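Local atomic coordinates of endoglucanase A (Clostridium acetobutylicum, PDB entry 3IK2), a protein that probably hydrolyses internal beta-1,4-glucosidic bonds of cellulose and related glucans, as a family 44 endoglucanase with a TIM-like barrel. Residues A[347-361]-A[380-394]. Residues are numbered along the deposited sequence; the frame is centred on the assembly and turned at random.
Sequences KLSFSEYNYGGEDHI and YFATYWECNSDKNNY
Lys347 CD sits over the centre of one face of the Tyr380 ring, a CH-pi contact 3.6 Å from the centroid; NZ forms a salt bridge with Glu220. Tyr380 N donates to Leu348 O, Phe350 N to Phe381 O, and Thr383 N to Phe350 O. At the corner of Ser351 and Glu352, Thr383 OG1 donates to Ser351 O at 2.8 Å, from above the carbonyl plane. The extended Glu352 side chain runs beside Trp385, its carboxylate 29° from the indole plane; Arg36 and Tyr279 bind its oxygens. Tyr353 CG lies between its backbone N and carbonyl carbon (chi1 69°), which turns the ring over Tyr384 CA. This CH-pi contact is offset toward the rim. Tyr353 O accepts Trp385 N.

Asn354 ND2 donates to Trp385 O at 2.8 Å and to Glu358 OE2. Its OD1 closes an Asx turn with Gly356 N. Glu358 OE2 also receives Cys387 N on its syn lone pair. Glu358 OE1 lies 2.6 Å from Glu386 OE1, the carboxylate planes 84° apart; one acid probably holds a proton. Asn388 N donates to Glu386 OE1 and Asn392 ND2 to Glu386 OE2. The Tyr394 ring lies flat against the backbone at His360 and Ile361.

The strands are the last two of the eight-stranded parallel barrel, joined by helix 361-376 in a beta-alpha-beta crossover. Strand 273-278 flanks 347-353, and helix 361-376 packs on Tyr353, Ala382 and Tyr384.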
ATOM      1  N   LYS A 347      13.549   0.376   0.977  1.00  8.55           N
ATOM      2  CA  LYS A 347      12.442   0.401   0.033  1.00  8.79           C
ATOM      3  C   LYS A 347      11.264   1.251   0.507  1.00  8.20           C
ATOM      4  O   LYS A 347      11.157   1.580   1.683  1.00  8.60           O
ATOM      5  CB  LYS A 347      11.957  -1.031  -0.241  1.00  8.40           C
ATOM      6  CG  LYS A 347      13.024  -1.928  -0.804  1.00 10.37           C
ATOM      7  CD  LYS A 347      12.640  -3.327  -0.355  1.00 17.91           C
ATOM      8  CE  LYS A 347      13.564  -4.389  -0.849  1.00 18.81           C
ATOM      9  NZ  LYS A 347      12.762  -5.621  -0.738  1.00 19.84           N
ATOM     10  N   LEU A 348      10.359   1.550  -0.414  1.00  6.98           N
ATOM     11  CA  LEU A 348       9.220   2.409  -0.117  1.00  6.79           C
ATOM     12  C   LEU A 348       7.958   1.601  -0.253  1.00  5.61           C
ATOM     13  O   LEU A 348       7.740   0.963  -1.278  1.00  5.54           O
ATOM     14  CB  LEU A 348       9.160   3.622  -1.081  1.00  6.38           C
ATOM     15  CG  LEU A 348       8.000   4.612  -0.939  1.00  7.05           C
ATOM     16  CD1 LEU A 348       7.888   5.122   0.519  1.00  4.77           C
ATOM     17  CD2 LEU A 348       8.202   5.772  -1.959  1.00  5.49           C
ATOM     18  N   SER A 349       7.120   1.669   0.772  1.00  5.14           N
ATOM     19  CA  SER A 349       5.831   0.964   0.783  1.00  4.91           C
ATOM     20  C   SER A 349       4.673   1.925   1.061  1.00  4.68           C
ATOM     21  O   SER A 349       4.824   2.888   1.837  1.00  4.01           O
ATOM     22  CB  SER A 349       5.873  -0.159   1.811  1.00  4.51           C
ATOM     23  OG  SER A 349       4.583  -0.654   2.111  1.00  7.43           O
ATOM     24  N   PHE A 350       3.542   1.696   0.378  1.00  5.27           N
ATOM     25  CA  PHE A 350       2.251   2.330   0.741  1.00  5.90           C
ATOM     26  C   PHE A 350       1.240   1.259   1.130  1.00  5.55           C
ATOM     27  O   PHE A 350       0.504   0.740   0.285  1.00  5.62           O
ATOM     28  CB  PHE A 350       1.690   3.210  -0.384  1.00  5.96           C
ATOM     29  CG  PHE A 350       2.530   4.457  -0.669  1.00  8.61           C
ATOM     30  CD1 PHE A 350       3.482   4.459  -1.694  1.00  6.18           C
ATOM     31  CD2 PHE A 350       2.371   5.619   0.098  1.00 10.20           C
ATOM     32  CE1 PHE A 350       4.273   5.598  -1.939  1.00  9.38           C
ATOM     33  CE2 PHE A 350       3.153   6.760  -0.149  1.00  9.15           C
ATOM     34  CZ  PHE A 350       4.112   6.745  -1.165  1.00  7.66           C
ATOM     35  N   SER A 351       1.219   0.916   2.416  1.00  5.20           N
ATOM     36  CA  SER A 351       0.370  -0.172   2.906  1.00  4.42           C
ATOM     37  C   SER A 351      -1.094   0.199   3.127  1.00  4.28           C
ATOM     38  O   SER A 351      -1.912  -0.680   3.367  1.00  4.86           O
ATOM     39  CB  SER A 351       0.963  -0.804   4.161  1.00  2.87           C
ATOM     40  OG  SER A 351       1.020   0.154   5.185  1.00  2.39           O
ATOM     41  N   GLU A 352      -1.416   1.483   3.092  1.00  4.38           N
ATOM     42  CA  GLU A 352      -2.795   1.944   2.907  1.00  4.63           C
ATOM     43  C   GLU A 352      -2.850   3.186   2.014  1.00  4.72           C
ATOM     44  O   GLU A 352      -1.999   4.069   2.118  1.00  5.12           O
ATOM     45  CB  GLU A 352      -3.475   2.255   4.230  1.00  4.45           C
ATOM     46  CG  GLU A 352      -3.764   1.043   5.104  1.00  5.30           C
ATOM     47  CD  GLU A 352      -4.373   1.430   6.440  1.00  6.23           C
ATOM     48  OE1 GLU A 352      -5.134   2.432   6.463  1.00  5.91           O
ATOM     49  OE2 GLU A 352      -4.104   0.723   7.450  1.00  6.10           O
ATOM     50  N   TYR A 353      -3.855   3.222   1.141  1.00  4.47           N
ATOM     51  CA  TYR A 353      -4.136   4.360   0.262  1.00  5.70           C
ATOM     52  C   TYR A 353      -5.529   4.073  -0.308  1.00  5.74           C
ATOM     53  O   TYR A 353      -5.984   2.933  -0.339  1.00  6.22           O
ATOM     54  CB  TYR A 353      -3.083   4.520  -0.869  1.00  4.83           C
ATOM     55  CG  TYR A 353      -3.166   3.403  -1.900  1.00  6.24           C
ATOM     56  CD1 TYR A 353      -3.990   3.532  -3.039  1.00  5.58           C
ATOM     57  CD2 TYR A 353      -2.438   2.210  -1.736  1.00  3.05           C
ATOM     58  CE1 TYR A 353      -4.101   2.497  -3.972  1.00  5.24           C
ATOM     59  CE2 TYR A 353      -2.542   1.161  -2.691  1.00  5.66           C
ATOM     60  CZ  TYR A 353      -3.388   1.320  -3.792  1.00  6.12           C
ATOM     61  OH  TYR A 353      -3.498   0.310  -4.716  1.00  6.17           O
ATOM     62  N   ASN A 354      -6.197   5.107  -0.773  1.00  6.10           N
ATOM     63  CA  ASN A 354      -7.505   4.983  -1.414  1.00  5.91           C
ATOM     64  C   ASN A 354      -7.761   6.372  -1.989  1.00  5.99           C
ATOM     65  O   ASN A 354      -7.526   7.373  -1.302  1.00  5.19           O
ATOM     66  CB  ASN A 354      -8.571   4.579  -0.376  1.00  5.33           C
ATOM     67  CG  ASN A 354      -9.970   4.456  -0.957  1.00  6.41           C
ATOM     68  OD1 ASN A 354     -10.612   5.447  -1.263  1.00 10.87           O
ATOM     69  ND2 ASN A 354     -10.468   3.242  -1.053  1.00  6.24           N
ATOM     70  N   TYR A 355      -8.220   6.404  -3.250  1.00  6.90           N
ATOM     71  CA  TYR A 355      -8.480   7.633  -4.013  1.00  6.35           C
ATOM     72  C   TYR A 355      -9.967   7.993  -4.083  1.00  6.35           C
ATOM     73  O   TYR A 355     -10.324   8.991  -4.682  1.00  6.89           O
ATOM     74  CB  TYR A 355      -7.774   7.613  -5.411  1.00  5.45           C
ATOM     75  CG  TYR A 355      -6.323   8.034  -5.244  1.00  5.80           C
ATOM     76  CD1 TYR A 355      -5.351   7.119  -4.808  1.00  4.75           C
ATOM     77  CD2 TYR A 355      -5.938   9.375  -5.426  1.00  6.58           C
ATOM     78  CE1 TYR A 355      -4.042   7.511  -4.591  1.00  4.99           C
ATOM     79  CE2 TYR A 355      -4.627   9.786  -5.194  1.00  4.47           C
ATOM     80  CZ  TYR A 355      -3.691   8.855  -4.765  1.00  4.84           C
ATOM     81  OH  TYR A 355      -2.403   9.254  -4.531  1.00  4.55           O
ATOM     82  N   GLY A 356     -10.818   7.191  -3.450  1.00  6.33           N
ATOM     83  CA  GLY A 356     -12.259   7.474  -3.381  1.00  5.21           C
ATOM     84  C   GLY A 356     -12.977   7.205  -4.683  1.00  5.35           C
ATOM     85  O   GLY A 356     -12.354   6.727  -5.643  1.00  4.01           O
ATOM     86  N   GLY A 357     -14.287   7.514  -4.728  1.00  5.85           N
ATOM     87  CA  GLY A 357     -15.143   7.257  -5.901  1.00  5.45           C
ATOM     88  C   GLY A 357     -14.925   5.922  -6.602  1.00  6.33           C
ATOM     89  O   GLY A 357     -14.783   5.857  -7.828  1.00  6.89           O
ATOM     90  N   GLU A 358     -14.929   4.868  -5.788  1.00  7.00           N
ATOM     91  CA  GLU A 358     -14.479   3.513  -6.106  1.00  6.82           C
ATOM     92  C   GLU A 358     -15.387   2.852  -7.120  1.00  7.18           C
ATOM     93  O   GLU A 358     -14.951   1.973  -7.848  1.00  6.31           O
ATOM     94  CB  GLU A 358     -14.497   2.653  -4.843  1.00  6.62           C
ATOM     95  CG  GLU A 358     -13.530   3.069  -3.761  1.00  7.07           C
ATOM     96  CD  GLU A 358     -13.751   2.286  -2.504  1.00  8.14           C
ATOM     97  OE1 GLU A 358     -14.515   1.285  -2.565  1.00  9.93           O
ATOM     98  OE2 GLU A 358     -13.143   2.638  -1.468  1.00  8.68           O
ATOM     99  N   ASP A 359     -16.639   3.312  -7.173  1.00  7.31           N
ATOM    100  CA  ASP A 359     -17.617   2.755  -8.066  1.00  7.99           C
ATOM    101  C   ASP A 359     -17.917   3.687  -9.256  1.00  7.90           C
ATOM    102  O   ASP A 359     -18.971   3.591  -9.868  1.00  8.20           O
ATOM    103  CB  ASP A 359     -18.884   2.390  -7.286  1.00  8.77           C
ATOM    104  CG  ASP A 359     -19.552   3.600  -6.630  1.00 10.36           C
ATOM    105  OD1 ASP A 359     -19.044   4.736  -6.753  1.00  9.91           O
ATOM    106  OD2 ASP A 359     -20.592   3.392  -5.966  1.00 14.44           O
ATOM    107  N   HIS A 360     -16.935   4.521  -9.601  1.00  8.38           N
ATOM    108  CA  HIS A 360     -17.038   5.563 -10.638  1.00  8.58           C
ATOM    109  C   HIS A 360     -15.778   5.535 -11.523  1.00  8.47           C
ATOM    110  O   HIS A 360     -14.705   5.188 -11.047  1.00  8.90           O
ATOM    111  CB  HIS A 360     -17.155   6.939  -9.936  1.00  7.84           C
ATOM    112  CG  HIS A 360     -17.347   8.090 -10.870  1.00  8.03           C
ATOM    113  ND1 HIS A 360     -18.577   8.424 -11.404  1.00  9.88           N
ATOM    114  CD2 HIS A 360     -16.469   8.993 -11.360  1.00  7.21           C
ATOM    115  CE1 HIS A 360     -18.446   9.491 -12.170  1.00  9.45           C
ATOM    116  NE2 HIS A 360     -17.175   9.850 -12.167  1.00 11.62           N
ATOM    117  N   ILE A 361     -15.903   5.908 -12.796  1.00  8.71           N
ATOM    118  CA  ILE A 361     -14.747   5.920 -13.721  1.00  8.93           C
ATOM    119  C   ILE A 361     -13.562   6.756 -13.202  1.00 10.06           C
ATOM    120  O   ILE A 361     -12.392   6.381 -13.405  1.00 11.26           O
ATOM    121  CB  ILE A 361     -15.177   6.366 -15.187  1.00  9.04           C
ATOM    122  CG1 ILE A 361     -14.019   6.295 -16.208  1.00  7.16           C
ATOM    123  CG2 ILE A 361     -15.750   7.806 -15.196  1.00  5.54           C
ATOM    124  CD1 ILE A 361     -13.248   4.953 -16.311  1.00  2.79           C
ATOM    125  N   TYR A 380       7.988  -0.464  -3.784  1.00  9.57           N
ATOM    126  CA  TYR A 380       8.184  -1.895  -3.639  1.00 10.40           C
ATOM    127  C   TYR A 380       6.883  -2.655  -3.329  1.00  9.23           C
ATOM    128  O   TYR A 380       6.714  -3.806  -3.721  1.00  8.95           O
ATOM    129  CB  TYR A 380       9.199  -2.151  -2.519  1.00 13.45           C
ATOM    130  CG  TYR A 380       9.546  -3.617  -2.265  1.00 17.55           C
ATOM    131  CD1 TYR A 380      10.460  -4.280  -3.069  1.00 21.06           C
ATOM    132  CD2 TYR A 380       8.989  -4.323  -1.171  1.00 22.42           C
ATOM    133  CE1 TYR A 380      10.808  -5.639  -2.831  1.00 21.81           C
ATOM    134  CE2 TYR A 380       9.331  -5.681  -0.908  1.00 21.48           C
ATOM    135  CZ  TYR A 380      10.244  -6.326  -1.757  1.00 21.66           C
ATOM    136  OH  TYR A 380      10.614  -7.655  -1.555  1.00 22.36           O
ATOM    137  N   PHE A 381       5.984  -2.009  -2.604  1.00  8.15           N
ATOM    138  CA  PHE A 381       4.811  -2.678  -2.034  1.00  6.58           C
ATOM    139  C   PHE A 381       3.688  -1.647  -1.894  1.00  6.70           C
ATOM    140  O   PHE A 381       3.915  -0.502  -1.472  1.00  6.38           O
ATOM    141  CB  PHE A 381       5.186  -3.285  -0.669  1.00  6.48           C
ATOM    142  CG  PHE A 381       4.086  -4.138  -0.027  1.00  6.10           C
ATOM    143  CD1 PHE A 381       4.098  -5.530  -0.164  1.00  7.25           C
ATOM    144  CD2 PHE A 381       3.073  -3.545   0.742  1.00  3.77           C
ATOM    145  CE1 PHE A 381       3.084  -6.331   0.440  1.00  6.92           C
ATOM    146  CE2 PHE A 381       2.062  -4.328   1.336  1.00  3.79           C
ATOM    147  CZ  PHE A 381       2.064  -5.724   1.177  1.00  4.27           C
ATOM    148  N   ALA A 382       2.475  -2.037  -2.252  1.00  6.30           N
ATOM    149  CA  ALA A 382       1.332  -1.181  -1.980  1.00  6.87           C
ATOM    150  C   ALA A 382       0.083  -2.045  -1.803  1.00  6.70           C
ATOM    151  O   ALA A 382      -0.097  -3.015  -2.523  1.00  7.43           O
ATOM    152  CB  ALA A 382       1.136  -0.170  -3.110  1.00  5.47           C
ATOM    153  N   THR A 383      -0.731  -1.682  -0.826  1.00  6.02           N
ATOM    154  CA  THR A 383      -1.967  -2.357  -0.521  1.00  5.99           C
ATOM    155  C   THR A 383      -3.091  -1.298  -0.365  1.00  6.48           C
ATOM    156  O   THR A 383      -3.048  -0.401   0.493  1.00  6.59           O
ATOM    157  CB  THR A 383      -1.858  -3.346   0.693  1.00  6.53           C
ATOM    158  OG1 THR A 383      -1.054  -2.797   1.736  1.00  6.99           O
ATOM    159  CG2 THR A 383      -1.225  -4.669   0.279  1.00  4.16           C
ATOM    160  N   TYR A 384      -4.050  -1.381  -1.278  1.00  5.55           N
ATOM    161  CA  TYR A 384      -5.251  -0.591  -1.265  1.00  5.86           C
ATOM    162  C   TYR A 384      -6.040  -0.912   0.010  1.00  6.35           C
ATOM    163  O   TYR A 384      -5.988  -2.045   0.503  1.00  6.40           O
ATOM    164  CB  TYR A 384      -6.035  -1.007  -2.510  1.00  5.92           C
ATOM    165  CG  TYR A 384      -7.475  -0.580  -2.567  1.00  6.29           C
ATOM    166  CD1 TYR A 384      -7.820   0.671  -3.086  1.00  5.55           C
ATOM    167  CD2 TYR A 384      -8.487  -1.437  -2.147  1.00  4.85           C
ATOM    168  CE1 TYR A 384      -9.116   1.066  -3.151  1.00  6.92           C
ATOM    169  CE2 TYR A 384      -9.810  -1.048  -2.221  1.00  5.42           C
ATOM    170  CZ  TYR A 384     -10.114   0.211  -2.734  1.00  6.24           C
ATOM    171  OH  TYR A 384     -11.423   0.638  -2.830  1.00  4.67           O
ATOM    172  N   TRP A 385      -6.736   0.103   0.540  1.00  6.86           N
ATOM    173  CA  TRP A 385      -7.627  -0.004   1.687  1.00  6.29           C
ATOM    174  C   TRP A 385      -9.043   0.417   1.243  1.00  6.66           C
ATOM    175  O   TRP A 385      -9.234   1.533   0.754  1.00  7.15           O
ATOM    176  CB  TRP A 385      -7.176   0.857   2.894  1.00  5.54           C
ATOM    177  CG  TRP A 385      -8.043   0.596   4.098  1.00  4.03           C
ATOM    178  CD1 TRP A 385      -9.272   1.161   4.364  1.00  3.98           C
ATOM    179  CD2 TRP A 385      -7.775  -0.319   5.199  1.00  4.12           C
ATOM    180  NE1 TRP A 385      -9.785   0.640   5.544  1.00  5.42           N
ATOM    181  CE2 TRP A 385      -8.888  -0.260   6.074  1.00  5.09           C
ATOM    182  CE3 TRP A 385      -6.698  -1.162   5.533  1.00  5.86           C
ATOM    183  CZ2 TRP A 385      -8.967  -1.034   7.246  1.00  5.08           C
ATOM    184  CZ3 TRP A 385      -6.777  -1.937   6.712  1.00  4.37           C
ATOM    185  CH2 TRP A 385      -7.902  -1.860   7.547  1.00  4.27           C
ATOM    186  N   GLU A 386      -9.997  -0.499   1.420  1.00  5.88           N
ATOM    187  CA  GLU A 386     -11.394  -0.340   1.058  1.00  6.78           C
ATOM    188  C   GLU A 386     -12.108   0.683   1.933  1.00  7.30           C
ATOM    189  O   GLU A 386     -12.111   0.550   3.160  1.00  6.65           O
ATOM    190  CB  GLU A 386     -12.101  -1.698   1.189  1.00  6.29           C
ATOM    191  CG  GLU A 386     -13.607  -1.664   0.838  1.00  7.33           C
ATOM    192  CD  GLU A 386     -13.877  -1.032  -0.486  1.00  8.80           C
ATOM    193  OE1 GLU A 386     -14.886  -0.298  -0.600  1.00  7.24           O
ATOM    194  OE2 GLU A 386     -13.083  -1.277  -1.428  1.00 10.36           O
ATOM    195  N   CYS A 387     -12.698   1.708   1.302  1.00  9.01           N
ATOM    196  CA  CYS A 387     -13.433   2.741   2.037  1.00 10.12           C
ATOM    197  C   CYS A 387     -14.922   2.908   1.698  1.00 11.03           C
ATOM    198  O   CYS A 387     -15.534   3.876   2.161  1.00 11.53           O
ATOM    199  CB  CYS A 387     -12.737   4.087   1.887  1.00  9.91           C
ATOM    200  SG  CYS A 387     -11.054   4.068   2.526  1.00 11.65           S
ATOM    201  N   ASN A 388     -15.499   2.009   0.895  1.00 10.90           N
ATOM    202  CA  ASN A 388     -16.870   2.183   0.444  1.00 12.16           C
ATOM    203  C   ASN A 388     -17.724   0.904   0.460  1.00 12.08           C
ATOM    204  O   ASN A 388     -18.428   0.634  -0.502  1.00 12.27           O
ATOM    205  CB  ASN A 388     -16.879   2.794  -0.981  1.00 12.80           C
ATOM    206  CG  ASN A 388     -18.189   3.530  -1.307  1.00 15.30           C
ATOM    207  OD1 ASN A 388     -18.926   3.957  -0.403  1.00 14.87           O
ATOM    208  ND2 ASN A 388     -18.466   3.694  -2.604  1.00 16.17           N
ATOM    209  N   SER A 389     -17.625   0.122   1.532  1.00 12.28           N
ATOM    210  CA  SER A 389     -18.365  -1.143   1.694  1.00 12.69           C
ATOM    211  C   SER A 389     -18.359  -2.048   0.474  1.00 12.82           C
ATOM    212  O   SER A 389     -19.398  -2.621   0.101  1.00 11.89           O
ATOM    213  CB  SER A 389     -19.803  -0.870   2.159  1.00 12.62           C
ATOM    214  OG  SER A 389     -19.776  -0.104   3.358  1.00 14.41           O
ATOM    215  N   ASP A 390     -17.178  -2.165  -0.152  1.00 13.14           N
ATOM    216  CA  ASP A 390     -16.959  -3.031  -1.326  1.00 12.01           C
ATOM    217  C   ASP A 390     -17.727  -2.586  -2.579  1.00 11.12           C
ATOM    218  O   ASP A 390     -17.897  -3.355  -3.526  1.00 10.02           O
ATOM    219  CB  ASP A 390     -17.294  -4.495  -1.011  1.00 12.59           C
ATOM    220  CG  ASP A 390     -16.474  -5.056   0.133  1.00 13.85           C
ATOM    221  OD1 ASP A 390     -15.258  -4.796   0.215  1.00 12.76           O
ATOM    222  OD2 ASP A 390     -17.066  -5.782   0.954  1.00 18.05           O
ATOM    223  N   LYS A 391     -18.200  -1.349  -2.581  1.00 10.78           N
ATOM    224  CA  LYS A 391     -18.741  -0.772  -3.818  1.00 10.82           C
ATOM    225  C   LYS A 391     -17.593  -0.211  -4.649  1.00  9.75           C
ATOM    226  O   LYS A 391     -17.432   0.986  -4.771  1.00  8.87           O
ATOM    227  CB  LYS A 391     -19.802   0.279  -3.490  1.00 11.17           C
ATOM    228  CG  LYS A 391     -21.079  -0.358  -2.867  1.00 13.71           C
ATOM    229  CD  LYS A 391     -22.105   0.700  -2.529  1.00 17.36           C
ATOM    230  CE  LYS A 391     -21.809   1.305  -1.166  1.00 19.89           C
ATOM    231  NZ  LYS A 391     -22.766   2.420  -0.893  1.00 23.74           N
ATOM    232  N   ASN A 392     -16.789  -1.122  -5.199  1.00 10.03           N
ATOM    233  CA  ASN A 392     -15.459  -0.809  -5.722  1.00  9.33           C
ATOM    234  C   ASN A 392     -15.187  -1.365  -7.110  1.00  9.45           C
ATOM    235  O   ASN A 392     -14.025  -1.682  -7.437  1.00 10.50           O
ATOM    236  CB  ASN A 392     -14.393  -1.323  -4.733  1.00  8.98           C
ATOM    237  CG  ASN A 392     -14.550  -2.837  -4.383  1.00  8.57           C
ATOM    238  OD1 ASN A 392     -15.239  -3.613  -5.077  1.00  6.64           O
ATOM    239  ND2 ASN A 392     -13.872  -3.252  -3.309  1.00  5.25           N
ATOM    240  N   ASN A 393     -16.239  -1.500  -7.918  1.00  9.07           N
ATOM    241  CA  ASN A 393     -16.134  -2.136  -9.240  1.00  8.79           C
ATOM    242  C   ASN A 393     -15.123  -1.467 -10.164  1.00  8.29           C
ATOM    243  O   ASN A 393     -14.463  -2.132 -10.948  1.00  8.60           O
ATOM    244  CB  ASN A 393     -17.522  -2.274  -9.945  1.00  8.64           C
ATOM    245  CG  ASN A 393     -18.260  -0.926 -10.093  1.00  9.61           C
ATOM    246  OD1 ASN A 393     -18.359  -0.165  -9.135  1.00 10.00           O
ATOM    247  ND2 ASN A 393     -18.800  -0.655 -11.286  1.00  8.17           N
ATOM    248  N   TYR A 394     -15.002  -0.152 -10.097  1.00  7.89           N
ATOM    249  CA  TYR A 394     -13.973   0.522 -10.907  1.00  7.41           C
ATOM    250  C   TYR A 394     -12.551   0.404 -10.348  1.00  6.54           C
ATOM    251  O   TYR A 394     -11.605   0.369 -11.103  1.00  5.82           O
ATOM    252  CB  TYR A 394     -14.339   1.981 -11.176  1.00  7.33           C
ATOM    253  CG  TYR A 394     -15.274   2.172 -12.360  1.00  8.69           C
ATOM    254  CD1 TYR A 394     -14.771   2.346 -13.662  1.00  9.27           C
ATOM    255  CD2 TYR A 394     -16.662   2.195 -12.178  1.00  9.20           C
ATOM    256  CE1 TYR A 394     -15.632   2.531 -14.752  1.00 10.11           C
ATOM    257  CE2 TYR A 394     -17.528   2.385 -13.249  1.00  8.60           C
ATOM    258  CZ  TYR A 394     -17.016   2.553 -14.535  1.00  9.57           C
ATOM    259  OH  TYR A 394     -17.903   2.731 -15.593  1.00  8.45           O
TER
HETATM  260  O   HOH W   1     -21.020   4.600  -3.628  1.00 13.55           O
HETATM  261  O   HOH W   2     -20.519   1.752 -10.921  1.00 16.71           O